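Local coordinates for protein putative amidohydrolase (Unidentified, PDB 3MKV) that probably acts as a prolidase, a zinc-dependent dipeptidase of the amidohydrolase superfamily that cleaves dipeptides ending in proline, at residues 24-28 against 37-42; 110-116 against 129-134. All coordinates share one frame; numbering follows the deposited sequence.

Contact 1 of 2, residues 24-28 against 37-42; sequences GFEIL and VSDKPI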
# COMPACT_ATOMS: atom_id res chain seq x y z
N GLY A 24 -59.10 -16.97 34.10
CA GLY A 24 -60.32 -16.52 33.42
C GLY A 24 -60.16 -15.47 32.33
O GLY A 24 -61.12 -14.77 32.00
N PHE A 25 -58.97 -15.36 31.75
CA PHE A 25 -58.76 -14.46 30.62
C PHE A 25 -58.78 -15.19 29.28
O PHE A 25 -58.50 -16.38 29.18
CB PHE A 25 -57.45 -13.69 30.75
CG PHE A 25 -57.53 -12.55 31.72
CD1 PHE A 25 -57.90 -11.29 31.30
CD2 PHE A 25 -57.22 -12.75 33.07
CE1 PHE A 25 -57.97 -10.23 32.19
CE2 PHE A 25 -57.29 -11.71 33.97
CZ PHE A 25 -57.67 -10.44 33.53
N GLU A 26 -59.11 -14.44 28.23
CA GLU A 26 -58.98 -14.93 26.87
C GLU A 26 -58.12 -13.94 26.08
O GLU A 26 -58.16 -12.72 26.33
CB GLU A 26 -60.35 -15.11 26.24
CG GLU A 26 -61.18 -16.23 26.88
CD GLU A 26 -62.44 -16.56 26.10
OE1 GLU A 26 -63.01 -17.64 26.34
OE2 GLU A 26 -62.85 -15.75 25.24
N ILE A 27 -57.34 -14.45 25.13
CA ILE A 27 -56.45 -13.61 24.36
C ILE A 27 -56.75 -13.71 22.87
O ILE A 27 -56.86 -14.80 22.31
CB ILE A 27 -54.97 -13.97 24.62
CG1 ILE A 27 -54.76 -14.29 26.11
CG2 ILE A 27 -54.06 -12.83 24.19
CD1 ILE A 27 -53.50 -15.07 26.38
N LEU A 28 -56.90 -12.56 22.22
CA LEU A 28 -57.22 -12.52 20.80
C LEU A 28 -56.00 -12.10 19.99
O LEU A 28 -55.57 -10.95 20.05
CB LEU A 28 -58.38 -11.56 20.54
CG LEU A 28 -58.80 -11.41 19.07
CD1 LEU A 28 -59.41 -12.70 18.54
CD2 LEU A 28 -59.77 -10.25 18.93
N VAL A 37 -57.28 -8.75 25.39
CA VAL A 37 -56.94 -9.55 26.55
C VAL A 37 -57.95 -9.23 27.66
O VAL A 37 -57.72 -8.33 28.47
CB VAL A 37 -55.50 -9.22 27.04
CG1 VAL A 37 -55.14 -10.07 28.25
CG2 VAL A 37 -54.49 -9.42 25.92
N SER A 38 -59.06 -9.96 27.68
CA SER A 38 -60.10 -9.72 28.69
C SER A 38 -60.53 -11.00 29.39
O SER A 38 -60.20 -12.10 28.96
CB SER A 38 -61.32 -9.05 28.07
OG SER A 38 -62.17 -10.00 27.46
N ASP A 39 -61.26 -10.82 30.48
CA ASP A 39 -61.87 -11.94 31.20
C ASP A 39 -63.28 -12.16 30.69
O ASP A 39 -63.79 -13.28 30.70
CB ASP A 39 -61.87 -11.66 32.71
CG ASP A 39 -61.97 -10.17 33.02
OD1 ASP A 39 -61.50 -9.77 34.10
OD2 ASP A 39 -62.51 -9.42 32.18
N LYS A 40 -63.91 -11.08 30.25
CA LYS A 40 -65.18 -11.16 29.53
C LYS A 40 -64.97 -11.82 28.17
O LYS A 40 -64.55 -11.16 27.22
CB LYS A 40 -65.75 -9.75 29.32
CG LYS A 40 -66.62 -9.23 30.46
CD LYS A 40 -67.80 -10.16 30.71
CE LYS A 40 -69.05 -9.37 31.07
NZ LYS A 40 -68.78 -8.33 32.10
N PRO A 41 -65.26 -13.13 28.08
CA PRO A 41 -65.12 -13.85 26.82
C PRO A 41 -65.29 -12.93 25.62
O PRO A 41 -66.16 -12.05 25.62
CB PRO A 41 -66.26 -14.87 26.91
CG PRO A 41 -66.32 -15.20 28.39
CD PRO A 41 -65.74 -14.02 29.16
N ILE A 42 -64.46 -13.12 24.60
CA ILE A 42 -64.42 -12.22 23.45
C ILE A 42 -65.02 -12.82 22.19
O ILE A 42 -65.00 -14.04 21.99
CB ILE A 42 -62.98 -11.73 23.15
CG1 ILE A 42 -61.96 -12.81 23.51
CG2 ILE A 42 -62.68 -10.45 23.93
CD1 ILE A 42 -60.55 -12.28 23.72
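The backbone N of E26 gives the shortest hydrogen bond between the two segments, 2.7 Å to S38 O and nearly straight at 167°. S38 N answers to E26 O at 3.2 Å with a more bent N-H, so E26 and S38 form an antiparallel hydrogen-bonded pair. I27 and V37 follow as the non-hydrogen-bonded pair, their side chains lying side by side with I27 CG2 3.8 Å from V37 CG2, and I372 covers both. This is the open end of the β-hairpin of strands 25-30 and 33-38, which sits at the margin of a small mixed sheet and joins the rest of it through strand 5-9. On the face carrying E26, the glutamate chain runs extended beyond CG to the loop that leaves the hairpin, where OE2 lies against P41 CA and accepts I42 N at 3.1 Å from the anti side, 32° out of the carboxylate plane. I42 folds back over the same strand, setting CD1 3.9 Å from L28 CB and CG1 equally near E26 CB. At the other end, the F25 ring takes D39 CB over one face in a CH-pi contact, 4.3 Å from the ring centroid. The D39 carboxylate is stacked against that ring, their planes 16° apart.

Contact 2 of 2, residues 110-116 against 129-134; sequences GAGYPFK and LFVSGR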
# COMPACT_ATOMS: atom_id res chain seq x y z
N GLY A 110 -21.12 -10.89 16.99
CA GLY A 110 -21.04 -11.89 15.94
C GLY A 110 -22.13 -11.66 14.93
O GLY A 110 -21.97 -10.87 14.01
N ALA A 111 -23.25 -12.36 15.13
CA ALA A 111 -24.40 -12.25 14.24
C ALA A 111 -24.66 -10.83 13.81
O ALA A 111 -24.76 -9.92 14.64
CB ALA A 111 -25.64 -12.81 14.90
N GLY A 112 -24.77 -10.63 12.50
CA GLY A 112 -25.08 -9.33 11.96
C GLY A 112 -26.46 -9.28 11.34
O GLY A 112 -27.25 -10.23 11.42
N TYR A 113 -26.74 -8.15 10.71
CA TYR A 113 -28.04 -7.90 10.10
C TYR A 113 -28.50 -8.99 9.11
O TYR A 113 -29.69 -9.25 9.00
CB TYR A 113 -28.00 -6.54 9.44
CG TYR A 113 -29.29 -6.06 8.86
CD1 TYR A 113 -30.28 -5.54 9.67
CD2 TYR A 113 -29.50 -6.08 7.49
CE1 TYR A 113 -31.47 -5.07 9.14
CE2 TYR A 113 -30.68 -5.63 6.94
CZ TYR A 113 -31.67 -5.12 7.77
OH TYR A 113 -32.85 -4.66 7.23
N PRO A 114 -27.57 -9.60 8.35
CA PRO A 114 -27.93 -10.69 7.45
C PRO A 114 -28.65 -11.84 8.16
O PRO A 114 -29.62 -12.38 7.62
CB PRO A 114 -26.58 -11.15 6.89
CG PRO A 114 -25.72 -9.92 6.97
CD PRO A 114 -26.14 -9.27 8.27
N PHE A 115 -28.19 -12.19 9.36
CA PHE A 115 -28.92 -13.14 10.21
C PHE A 115 -30.28 -12.59 10.63
O PHE A 115 -31.29 -13.30 10.68
CB PHE A 115 -28.11 -13.46 11.47
CG PHE A 115 -27.03 -14.47 11.25
CD1 PHE A 115 -27.34 -15.79 10.99
CD2 PHE A 115 -25.69 -14.11 11.31
CE1 PHE A 115 -26.35 -16.73 10.79
CE2 PHE A 115 -24.70 -15.04 11.12
CZ PHE A 115 -25.03 -16.36 10.86
N LYS A 116 -30.31 -11.31 10.96
CA LYS A 116 -31.56 -10.67 11.33
C LYS A 116 -32.57 -10.74 10.20
O LYS A 116 -33.75 -11.02 10.43
CB LYS A 116 -31.33 -9.21 11.73
CG LYS A 116 -32.62 -8.45 11.99
CD LYS A 116 -32.42 -6.95 11.86
CE LYS A 116 -31.83 -6.34 13.12
NZ LYS A 116 -32.79 -6.39 14.25
N LEU A 129 -34.17 -11.24 16.29
CA LEU A 129 -32.77 -10.93 16.59
C LEU A 129 -32.50 -9.46 16.76
O LEU A 129 -32.78 -8.66 15.87
CB LEU A 129 -31.85 -11.49 15.50
CG LEU A 129 -31.64 -13.00 15.35
CD1 LEU A 129 -30.53 -13.25 14.34
CD2 LEU A 129 -31.29 -13.65 16.68
N PHE A 130 -31.95 -9.09 17.91
CA PHE A 130 -31.40 -7.75 18.10
C PHE A 130 -29.89 -7.87 18.13
O PHE A 130 -29.31 -8.29 19.14
CB PHE A 130 -31.91 -7.13 19.39
CG PHE A 130 -33.30 -6.56 19.29
CD1 PHE A 130 -34.41 -7.40 19.30
CD2 PHE A 130 -33.50 -5.20 19.19
CE1 PHE A 130 -35.68 -6.89 19.22
CE2 PHE A 130 -34.78 -4.68 19.10
CZ PHE A 130 -35.88 -5.53 19.12
N VAL A 131 -29.25 -7.50 17.02
CA VAL A 131 -27.83 -7.79 16.81
C VAL A 131 -26.89 -6.61 17.09
O VAL A 131 -27.24 -5.44 16.89
CB VAL A 131 -27.61 -8.32 15.38
CG1 VAL A 131 -28.54 -9.52 15.11
CG2 VAL A 131 -27.85 -7.22 14.37
N SER A 132 -25.69 -6.95 17.53
CA SER A 132 -24.65 -5.98 17.85
C SER A 132 -23.65 -5.80 16.70
O SER A 132 -22.87 -4.86 16.72
CB SER A 132 -23.88 -6.43 19.08
OG SER A 132 -24.68 -6.36 20.25
N GLY A 133 -23.68 -6.70 15.73
CA GLY A 133 -22.60 -6.82 14.76
C GLY A 133 -21.37 -7.38 15.47
O GLY A 133 -21.47 -8.30 16.28
N ARG A 134 -20.20 -6.83 15.17
CA ARG A 134 -18.99 -7.25 15.85
C ARG A 134 -18.72 -6.41 17.10
O ARG A 134 -18.84 -5.19 17.07
CB ARG A 134 -17.79 -7.18 14.91
CG ARG A 134 -17.76 -8.32 13.91
CD ARG A 134 -16.69 -8.06 12.87
NE ARG A 134 -17.06 -7.00 11.93
CZ ARG A 134 -16.17 -6.34 11.19
NH1 ARG A 134 -14.88 -6.61 11.30
NH2 ARG A 134 -16.57 -5.40 10.34
O HOH W 1 -24.61 -9.20 17.05
O HOH W 2 -35.02 -10.81 13.58
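In the β-α-β unit of strand 102-107, helix 113-120 and strand 128-131, the start of the helix lies against the second strand and the loop that follows it. K116, modelled in two conformers, reaches back from the first helical turn in the one given here, its chain bent at chi3 and chi4 (-82° and -68°), and NZ bonds L129 O at 2.8 Å, nearly in line with the carbonyl. In that conformer the ammonium also makes a salt bridge to D190, whose carboxylate accepts V131 N, so lysine and aspartate can together tie the helix to the strand. Such units build the TIM barrel of the amidohydrolases, and this contact runs along the strand and past its C-terminal end. Apolar packing fills the middle: L129 CD1 lies 3.8 Å from F115 CB, while the F115 ring leads off toward A90 and M94 of helix 83-99. V131 pushes CB to within 3.4 Å of A111 O and sets CG2 3.9 Å from G112 C, against the backbone of the N-cap residue of the helix. Beyond it the two loops meet directly through G110 N, which donates to G133 O at 2.7 Å with the donor tilted 27° from the carbonyl plane. The hydroxyl of S132 is hydrogen-bonded to D107 O and the Q191 side chain.

Overall arrangement
The two contacts do not touch: their centres are about 37 Å apart and their nearest atoms about 20 Å. Contact 1 lies wholly ahead of contact 2 in the sequence, and the two belong to different parts of the fold. Contact 1 is peripheral, its centre about 31 Å from that of the chain, in a small four-stranded sheet. The centre of contact 2 lies about 12 Å from the chain centre and close to the metal site, the S132 side chain being about 9 Å from a zinc ion. Two zinc ions are bound there by H65, H67, H234, H254 and D326, with the carboxylated lysine K193 shared by both. The helix start of contact 2 also meets neighbouring subunits.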